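PDB 6K4X: metallo-beta-lactamase from Serratia marcescens, which hydrolyses the beta-lactam ring of antibiotics with a two-zinc active site, as in other subclass B3 metallo-beta-lactamases, and is inhibited by 4-amino-2-sulfanylbenzoic acid. Local coordinates for residues C167-S175 with L206-H215; R3-P11 with T43-N54. All coordinates share one frame; numbering follows the deposited sequence.

Overall arrangement
The two contacts lie in different parts of the alpha-beta/beta-alpha fold of the metallo-beta-lactamases, with centres about 20 Å apart. Along the chain, interaction 2 closes before interaction 1 opens. Interaction 2 lays the N-terminal 3-11 loop on helix 47-57, just ahead of strand 12-15, the edge of the seven-strand sheet. Interaction 1 pairs strands 166-173 and 210-213 at one edge of the five-strand sheet, and Ile210 and Ile212 there pack on Ile14 of strand 12-15, so this packing brings the two sheets together. The contacts touch directly beside the zinc site, where Trp5 NE1 lies 4.1 Å from His215 CE1, so the N-terminal loop borders a zinc ligand.

Interaction 1: residues C167-S175 with L206-H215; sequences CKDVVFADS and LSCDIAIAAH. With ZN (zinc ion), chain C; D0U (4-azanyl-2-sulfanyl-benzoic acid), chain E.
With CG placed anti to its carbonyl carbon (chi1 -64°), Asp209 turns its carboxylate to the backbone of Asp169; Phe172, with CG anti to the backbone N (chi1 -164°), carries its ring across to Ile212 and Ala214, meeting the isoleucine side chain at an oblique angle. These residues belong to a beta-alpha-beta unit in which helix 190-205 connects parallel strands 166-173 and 210-213. The Asp209 bond is nearly straight: Asp169 N reaches OD2 at 2.8 Å through the anti lone pair, with an N-H...O angle of 175°. That contact brings the two carboxylates close, Asp169 OD2 to Asp209 OD2 3.9 Å, and a bridging water donates to both oxygens, weakly to Asp209, probably easing their repulsion.

Further along, Val171 N bonds Ile210 O and Ile212 N bonds Val171 O, a parallel pattern continuing to Ala214 N on Ala173 O. Val170 CG1 meets Ile212 CD1 at 3.8 Å, while Ile212 O sits over one face of the Phe172 ring. Val171 points to the other side of the sheet, its CG2 against Cys208, which is disulfide-bonded to Cys242 of helix 241-260.

His215 NE2 binds a zinc ion that Asp76 and His77 also ligate, and Ser175 OG donates to inhibitor D0U O2 at 2.7 Å.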
loop_
_atom_site.group_PDB
_atom_site.type_symbol
_atom_site.label_atom_id
_atom_site.label_comp_id
_atom_site.label_asym_id
_atom_site.label_seq_id
_atom_site.Cartn_x
_atom_site.Cartn_y
_atom_site.Cartn_z
ATOM N N CYS A 167 1.243 -22.422 -1.479
ATOM C CA CYS A 167 0.737 -21.078 -1.711
ATOM C C CYS A 167 0.529 -20.338 -0.393
ATOM O O CYS A 167 0.214 -20.953 0.647
ATOM C CB CYS A 167 -0.585 -21.145 -2.454
ATOM S SG CYS A 167 -0.426 -21.920 -4.077
ATOM N N LYS A 168 0.604 -18.999 -0.453
ATOM C CA LYS A 168 0.392 -18.146 0.679
ATOM C C LYS A 168 -0.466 -16.964 0.249
ATOM O O LYS A 168 -0.331 -16.440 -0.853
ATOM C CB LYS A 168 1.714 -17.590 1.211
ATOM C CG LYS A 168 2.717 -18.612 1.692
ATOM C CD LYS A 168 2.323 -19.273 2.961
ATOM C CE LYS A 168 3.378 -20.272 3.403
ATOM N NZ LYS A 168 2.871 -21.192 4.438
ATOM N N ASP A 169 -1.303 -16.515 1.178
ATOM C CA ASP A 169 -2.093 -15.327 0.994
ATOM C C ASP A 169 -1.270 -14.109 1.396
ATOM O O ASP A 169 -0.810 -14.011 2.550
ATOM C CB ASP A 169 -3.364 -15.397 1.834
ATOM C CG ASP A 169 -4.272 -16.501 1.352
ATOM O OD1 ASP A 169 -4.256 -16.815 0.130
ATOM O OD2 ASP A 169 -4.917 -17.120 2.211
ATOM N N VAL A 170 -1.097 -13.204 0.443
ATOM C CA VAL A 170 -0.313 -11.991 0.621
ATOM C C VAL A 170 -1.252 -10.795 0.679
ATOM O O VAL A 170 -2.207 -10.701 -0.086
ATOM C CB VAL A 170 0.683 -11.825 -0.533
ATOM C CG1 VAL A 170 1.575 -10.619 -0.318
ATOM C CG2 VAL A 170 1.508 -13.080 -0.740
ATOM N N VAL A 171 -0.985 -9.892 1.616
ATOM C CA VAL A 171 -1.773 -8.683 1.831
ATOM C C VAL A 171 -0.833 -7.485 1.774
ATOM O O VAL A 171 0.132 -7.445 2.538
ATOM C CB VAL A 171 -2.501 -8.728 3.185
ATOM C CG1 VAL A 171 -3.272 -7.442 3.418
ATOM C CG2 VAL A 171 -3.396 -9.955 3.312
ATOM N N PHE A 172 -1.112 -6.526 0.894
ATOM C CA PHE A 172 -0.444 -5.230 0.905
ATOM C C PHE A 172 -1.364 -4.287 1.652
ATOM O O PHE A 172 -2.410 -3.879 1.153
ATOM C CB PHE A 172 -0.114 -4.770 -0.515
ATOM C CG PHE A 172 0.888 -3.647 -0.585
ATOM C CD1 PHE A 172 0.601 -2.399 -0.073
ATOM C CD2 PHE A 172 2.127 -3.848 -1.142
ATOM C CE1 PHE A 172 1.521 -1.364 -0.146
ATOM C CE2 PHE A 172 3.032 -2.813 -1.230
ATOM C CZ PHE A 172 2.735 -1.571 -0.737
ATOM N N ALA A 173 -1.018 -4.041 2.912
ATOM C CA ALA A 173 -1.927 -3.392 3.858
ATOM C C ALA A 173 -1.804 -1.869 3.758
ATOM O O ALA A 173 -0.732 -1.307 3.995
ATOM C CB ALA A 173 -1.633 -3.891 5.246
ATOM N N ASP A 174 -2.915 -1.222 3.419
ATOM C CA ASP A 174 -2.972 0.220 3.480
ATOM C C ASP A 174 -2.814 0.681 4.929
ATOM O O ASP A 174 -3.017 -0.081 5.891
ATOM C CB ASP A 174 -4.290 0.732 2.923
ATOM C CG ASP A 174 -4.306 2.227 2.670
ATOM O OD1 ASP A 174 -3.228 2.805 2.567
ATOM O OD2 ASP A 174 -5.434 2.756 2.503
ATOM N N SER A 175 -2.420 1.945 5.085
ATOM C CA SER A 175 -2.367 2.623 6.385
ATOM C C SER A 175 -3.758 2.748 6.991
ATOM O O SER A 175 -4.704 3.160 6.339
ATOM C CB SER A 175 -1.725 3.962 6.241
ATOM O OG SER A 175 -0.443 3.809 5.667
ATOM N N LEU A 206 -9.078 -10.544 7.221
ATOM C CA LEU A 206 -8.462 -11.001 5.964
ATOM C C LEU A 206 -7.713 -12.312 6.185
ATOM O O LEU A 206 -7.017 -12.497 7.152
ATOM C CB LEU A 206 -7.458 -9.963 5.453
ATOM C CG LEU A 206 -8.056 -8.673 4.903
ATOM C CD1 LEU A 206 -6.975 -7.665 4.592
ATOM C CD2 LEU A 206 -8.900 -8.920 3.670
ATOM N N SER A 207 -7.781 -13.186 5.186
ATOM C CA SER A 207 -6.815 -14.269 5.014
ATOM C C SER A 207 -5.434 -13.644 4.789
ATOM O O SER A 207 -5.251 -12.905 3.839
ATOM C CB SER A 207 -7.213 -15.153 3.850
ATOM O OG SER A 207 -8.513 -15.700 4.032
ATOM N N CYS A 208 -4.462 -13.923 5.660
ATOM C CA CYS A 208 -3.270 -13.069 5.727
ATOM C C CYS A 208 -2.015 -13.814 6.186
ATOM O O CYS A 208 -1.554 -13.567 7.317
ATOM C CB CYS A 208 -3.553 -11.942 6.720
ATOM S SG CYS A 208 -2.219 -10.742 7.001
ATOM N N ASP A 209 -1.371 -14.582 5.308
ATOM C CA ASP A 209 -0.154 -15.277 5.666
ATOM C C ASP A 209 1.040 -14.324 5.691
ATOM O O ASP A 209 1.896 -14.462 6.574
ATOM C CB ASP A 209 0.149 -16.417 4.701
ATOM C CG ASP A 209 -0.905 -17.499 4.733
ATOM O OD1 ASP A 209 -1.189 -17.993 5.855
ATOM O OD2 ASP A 209 -1.429 -17.842 3.679
ATOM N N ILE A 210 1.138 -13.442 4.703
ATOM C CA ILE A 210 2.263 -12.506 4.575
ATOM C C ILE A 210 1.664 -11.120 4.425
ATOM O O ILE A 210 0.998 -10.859 3.414
ATOM C CB ILE A 210 3.140 -12.838 3.359
ATOM C CG1 ILE A 210 3.760 -14.228 3.507
ATOM C CG2 ILE A 210 4.183 -11.743 3.131
ATOM C CD1 ILE A 210 4.407 -14.740 2.228
ATOM N N ALA A 211 1.899 -10.248 5.404
ATOM C CA ALA A 211 1.459 -8.857 5.303
ATOM C C ALA A 211 2.655 -7.977 4.989
ATOM O O ALA A 211 3.701 -8.071 5.645
ATOM C CB ALA A 211 0.759 -8.410 6.562
ATOM N N ILE A 212 2.488 -7.128 3.981
ATOM C CA ILE A 212 3.435 -6.112 3.617
ATOM C C ILE A 212 2.733 -4.785 3.853
ATOM O O ILE A 212 1.779 -4.463 3.150
ATOM C CB ILE A 212 3.892 -6.254 2.156
ATOM C CG1 ILE A 212 4.535 -7.622 1.926
ATOM C CG2 ILE A 212 4.823 -5.123 1.784
ATOM C CD1 ILE A 212 4.405 -8.172 0.528
ATOM N N ALA A 213 3.139 -4.052 4.887
ATOM C CA ALA A 213 2.482 -2.790 5.227
ATOM C C ALA A 213 3.062 -1.652 4.396
ATOM O O ALA A 213 4.255 -1.637 4.119
ATOM C CB ALA A 213 2.625 -2.505 6.693
ATOM N N ALA A 214 2.212 -0.692 4.031
ATOM C CA ALA A 214 2.627 0.412 3.184
ATOM C C ALA A 214 3.850 1.132 3.779
ATOM O O ALA A 214 4.793 1.485 3.057
ATOM C CB ALA A 214 1.463 1.348 2.966
ATOM N N HIS A 215 3.837 1.381 5.091
ATOM C CA HIS A 215 5.053 1.676 5.845
ATOM C C HIS A 215 5.625 0.358 6.341
ATOM O O HIS A 215 5.038 -0.289 7.208
ATOM C CB HIS A 215 4.761 2.626 7.020
ATOM C CG HIS A 215 4.463 4.015 6.561
ATOM N ND1 HIS A 215 5.466 4.929 6.263
ATOM C CD2 HIS A 215 3.300 4.631 6.246
ATOM C CE1 HIS A 215 4.927 6.036 5.802
ATOM N NE2 HIS A 215 3.593 5.895 5.784
HETATM ZN ZN ZN C . 2.318 7.012 4.644
HETATM O O2 D0U E . 0.664 6.232 5.988
HETATM C C7 D0U E . 0.578 6.574 7.188
HETATM O O1 D0U E . 0.198 5.770 8.088
HETATM C C3 D0U E . 0.900 7.960 7.619
HETATM C C2 D0U E . 1.015 8.162 9.022
HETATM C C4 D0U E . 1.103 9.033 6.733
HETATM S S1 D0U E . 1.134 9.023 5.026
HETATM C C5 D0U E . 1.377 10.294 7.308
HETATM C C6 D0U E . 1.472 10.500 8.686
HETATM N N1 D0U E . 1.780 11.750 9.208
HETATM C C1 D0U E . 1.313 9.430 9.521
HETATM O O HOH W 1 -4.205 -17.869 4.896
HETATM O O HOH W 2 1.225 1.578 6.611
#

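Interaction 2: residues R3-P11 with T43-N54; sequences RDWSSPQQP and TTEKGAQVVAAN
Ser6 and Thr44 meet through their hydroxyls, with OG of Ser6 2.7 Å from OG1 of Thr44 in a hydrogen bond whose donor may be either group. Thr44 OG1 stands between its backbone N and carbonyl carbon (chi1 61°), where it also accepts from Gly47 N at 2.8 Å; the serine is thus linked to the capping oxygen itself. The side chains of Thr44 and Trp5 cross at about a right angle, with Thr44 CG2 3.6 Å from Trp5 CB. The bent Lys46 chain packs its CB and CE against Ser6 CB and OG.

The motif is a capped helix start: Thr44 stands just ahead of the turn into helix 47-57, its OG1 capping Gly47 N, and the 3-11 loop, with its type I turn from Asp4 to Ser7, runs over that turn and along the helix. Val50 faces the loop with both branches, CG2 3.6 Å from Ser6 O and CG1 against Pro8 CA.

At the C-terminal end of the 3-11 loop, Asn54 and Pro11 lie obliquely, Pro11 CD 3.4 Å from Asn54 OD1 and the proline ring also against Asn54 CB. A water accepts from Gln9 N and donates to Asn54 OD1 at 2.7 Å, while Asn54 ND2 donates to Val21 O, so that both ends of the amide are engaged. Within the loop, Arg3 NH1 donates to Gln9 OE1, 11° out of the guanidinium plane, and also to Gly24 O, tying the loop to the chain around Gly24.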
loop_
_atom_site.group_PDB
_atom_site.type_symbol
_atom_site.label_atom_id
_atom_site.label_comp_id
_atom_site.label_asym_id
_atom_site.label_seq_id
_atom_site.Cartn_x
_atom_site.Cartn_y
_atom_site.Cartn_z
ATOM N N ARG A 3 16.879 4.784 6.098
ATOM C CA ARG A 3 15.538 4.248 5.704
ATOM C C ARG A 3 14.567 5.408 5.467
ATOM O O ARG A 3 13.450 5.377 5.952
ATOM C CB ARG A 3 14.983 3.307 6.779
ATOM C CG ARG A 3 15.852 2.084 7.040
ATOM C CD ARG A 3 15.055 0.818 7.285
ATOM N NE ARG A 3 15.852 -0.381 7.057
ATOM C CZ ARG A 3 16.015 -0.959 5.870
ATOM N NH1 ARG A 3 15.369 -0.496 4.811
ATOM N NH2 ARG A 3 16.806 -2.014 5.749
ATOM N N ASP A 4 15.017 6.429 4.733
ATOM C CA ASP A 4 14.163 7.541 4.323
ATOM C C ASP A 4 13.218 7.072 3.208
ATOM O O ASP A 4 13.408 6.015 2.576
ATOM C CB ASP A 4 14.985 8.772 3.933
ATOM C CG ASP A 4 15.816 9.322 5.082
ATOM O OD1 ASP A 4 15.272 9.421 6.200
ATOM O OD2 ASP A 4 16.997 9.655 4.851
ATOM N N TRP A 5 12.156 7.842 2.984
ATOM C CA TRP A 5 11.075 7.443 2.095
ATOM C C TRP A 5 11.551 7.291 0.658
ATOM O O TRP A 5 10.910 6.631 -0.116
ATOM C CB TRP A 5 9.958 8.479 2.062
ATOM C CG TRP A 5 9.159 8.626 3.305
ATOM C CD1 TRP A 5 9.151 7.815 4.388
ATOM C CD2 TRP A 5 8.273 9.721 3.585
ATOM N NE1 TRP A 5 8.264 8.304 5.320
ATOM C CE2 TRP A 5 7.733 9.477 4.857
ATOM C CE3 TRP A 5 7.902 10.872 2.885
ATOM C CZ2 TRP A 5 6.813 10.348 5.438
ATOM C CZ3 TRP A 5 6.990 11.731 3.462
ATOM C CH2 TRP A 5 6.465 11.471 4.724
ATOM N N SER A 6 12.635 7.996 0.292
ATOM C CA SER A 6 13.151 7.993 -1.071
ATOM C C SER A 6 14.429 7.164 -1.205
ATOM O O SER A 6 15.009 7.165 -2.281
ATOM C CB SER A 6 13.437 9.406 -1.532
ATOM O OG SER A 6 12.247 10.181 -1.532
ATOM N N SER A 7 14.856 6.491 -0.152
ATOM C CA SER A 7 16.196 5.911 -0.121
ATOM C C SER A 7 16.277 4.664 -0.993
ATOM O O SER A 7 15.364 3.819 -1.033
ATOM C CB SER A 7 16.610 5.581 1.271
ATOM O OG SER A 7 15.725 4.657 1.879
ATOM N N PRO A 8 17.437 4.448 -1.645
ATOM C CA PRO A 8 17.701 3.162 -2.285
ATOM C C PRO A 8 17.508 1.997 -1.319
ATOM O O PRO A 8 17.726 2.108 -0.095
ATOM C CB PRO A 8 19.163 3.295 -2.722
ATOM C CG PRO A 8 19.287 4.769 -3.027
ATOM C CD PRO A 8 18.496 5.443 -1.921
ATOM N N GLN A 9 17.146 0.854 -1.893
ATOM C CA GLN A 9 16.915 -0.381 -1.149
ATOM C C GLN A 9 17.040 -1.540 -2.139
ATOM O O GLN A 9 16.321 -1.583 -3.133
ATOM C CB GLN A 9 15.533 -0.373 -0.485
ATOM C CG GLN A 9 15.109 -1.728 0.063
ATOM C CD GLN A 9 15.977 -2.205 1.194
ATOM O OE1 GLN A 9 16.196 -1.482 2.172
ATOM N NE2 GLN A 9 16.451 -3.438 1.085
ATOM N N GLN A 10 17.996 -2.433 -1.908
ATOM C CA GLN A 10 18.206 -3.517 -2.843
ATOM C C GLN A 10 16.937 -4.362 -2.824
ATOM O O GLN A 10 16.480 -4.793 -1.758
ATOM C CB GLN A 10 19.421 -4.356 -2.435
ATOM C CG GLN A 10 19.827 -5.379 -3.488
ATOM C CD GLN A 10 20.404 -4.740 -4.731
ATOM O OE1 GLN A 10 21.053 -3.688 -4.654
ATOM N NE2 GLN A 10 20.174 -5.361 -5.876
ATOM N N PRO A 11 16.324 -4.661 -3.983
ATOM C CA PRO A 11 15.060 -5.400 -3.981
ATOM C C PRO A 11 15.274 -6.878 -3.653
ATOM O O PRO A 11 16.379 -7.393 -3.736
ATOM C CB PRO A 11 14.509 -5.176 -5.392
ATOM C CG PRO A 11 15.777 -5.009 -6.216
ATOM C CD PRO A 11 16.708 -4.213 -5.329
ATOM N N THR A 43 5.905 4.839 -4.114
ATOM C CA THR A 43 6.755 5.585 -3.173
ATOM C C THR A 43 6.676 7.078 -3.511
ATOM O O THR A 43 5.623 7.560 -3.915
ATOM C CB THR A 43 8.177 5.006 -3.028
ATOM O OG1 THR A 43 9.096 5.456 -4.038
ATOM C CG2 THR A 43 8.151 3.492 -2.967
ATOM N N THR A 44 7.762 7.810 -3.229
ATOM C CA THR A 44 7.791 9.242 -3.417
ATOM C C THR A 44 8.176 9.568 -4.858
ATOM O O THR A 44 8.560 8.708 -5.647
ATOM C CB THR A 44 8.826 9.910 -2.513
ATOM O OG1 THR A 44 10.098 9.359 -2.882
ATOM C CG2 THR A 44 8.575 9.693 -1.038
ATOM N N GLU A 45 8.074 10.856 -5.218
ATOM C CA GLU A 45 8.485 11.306 -6.512
ATOM C C GLU A 45 9.956 10.923 -6.770
ATOM O O GLU A 45 10.256 10.331 -7.778
ATOM C CB GLU A 45 8.231 12.811 -6.572
ATOM C CG GLU A 45 8.768 13.523 -7.783
ATOM C CD GLU A 45 8.415 15.010 -7.784
ATOM O OE1 GLU A 45 7.873 15.508 -6.751
ATOM O OE2 GLU A 45 8.660 15.644 -8.805
ATOM N N LYS A 46 10.845 11.232 -5.823
ATOM C CA LYS A 46 12.257 10.864 -5.968
ATOM C C LYS A 46 12.387 9.337 -5.969
ATOM O O LYS A 46 13.228 8.764 -6.675
ATOM C CB LYS A 46 13.067 11.479 -4.828
ATOM C CG LYS A 46 13.316 12.978 -4.933
ATOM C CD LYS A 46 14.369 13.470 -3.968
ATOM C CE LYS A 46 14.067 13.138 -2.525
ATOM N NZ LYS A 46 12.741 13.656 -2.124
ATOM N N GLY A 47 11.545 8.670 -5.183
ATOM C CA GLY A 47 11.575 7.220 -5.051
ATOM C C GLY A 47 11.223 6.495 -6.335
ATOM O O GLY A 47 11.604 5.332 -6.487
ATOM N N ALA A 48 10.497 7.121 -7.259
ATOM C CA ALA A 48 10.161 6.425 -8.495
ATOM C C ALA A 48 11.420 5.917 -9.194
ATOM O O ALA A 48 11.395 4.871 -9.826
ATOM C CB ALA A 48 9.356 7.298 -9.425
ATOM N N GLN A 49 12.508 6.686 -9.141
ATOM C CA GLN A 49 13.747 6.258 -9.818
ATOM C C GLN A 49 14.326 5.016 -9.140
ATOM O O GLN A 49 14.979 4.198 -9.808
ATOM C CB GLN A 49 14.778 7.395 -9.837
ATOM C CG GLN A 49 14.251 8.663 -10.495
ATOM C CD GLN A 49 13.613 8.420 -11.842
ATOM O OE1 GLN A 49 12.507 8.893 -12.133
ATOM N NE2 GLN A 49 14.302 7.672 -12.686
ATOM N N VAL A 50 14.136 4.901 -7.820
ATOM C CA VAL A 50 14.540 3.724 -7.075
ATOM C C VAL A 50 13.680 2.519 -7.474
ATOM O O VAL A 50 14.215 1.445 -7.770
ATOM C CB VAL A 50 14.505 4.020 -5.565
ATOM C CG1 VAL A 50 14.703 2.783 -4.732
ATOM C CG2 VAL A 50 15.508 5.097 -5.176
ATOM N N VAL A 51 12.355 2.694 -7.469
ATOM C CA VAL A 51 11.462 1.619 -7.814
ATOM C C VAL A 51 11.753 1.109 -9.232
ATOM O O VAL A 51 11.794 -0.081 -9.476
ATOM C CB VAL A 51 10.003 2.066 -7.682
ATOM C CG1 VAL A 51 9.046 1.011 -8.196
ATOM C CG2 VAL A 51 9.669 2.448 -6.260
ATOM N N ALA A 52 11.951 2.032 -10.185
ATOM C CA ALA A 52 12.215 1.639 -11.561
ATOM C C ALA A 52 13.491 0.802 -11.659
ATOM O O ALA A 52 13.498 -0.247 -12.327
ATOM C CB ALA A 52 12.273 2.860 -12.443
ATOM N N ALA A 53 14.567 1.280 -11.030
ATOM C CA ALA A 53 15.818 0.551 -11.062
ATOM C C ALA A 53 15.660 -0.811 -10.381
ATOM O O ALA A 53 16.258 -1.811 -10.801
ATOM C CB ALA A 53 16.897 1.369 -10.404
ATOM N N ASN A 54 14.867 -0.858 -9.307
ATOM C CA ASN A 54 14.665 -2.064 -8.558
ATOM C C ASN A 54 13.941 -3.115 -9.406
ATOM O O ASN A 54 14.272 -4.296 -9.347
ATOM C CB ASN A 54 13.928 -1.768 -7.256
ATOM C CG ASN A 54 14.781 -1.090 -6.203
ATOM O OD1 ASN A 54 16.014 -1.044 -6.316
ATOM N ND2 ASN A 54 14.149 -0.611 -5.143
HETATM O O HOH W 3 17.609 0.648 -4.849
#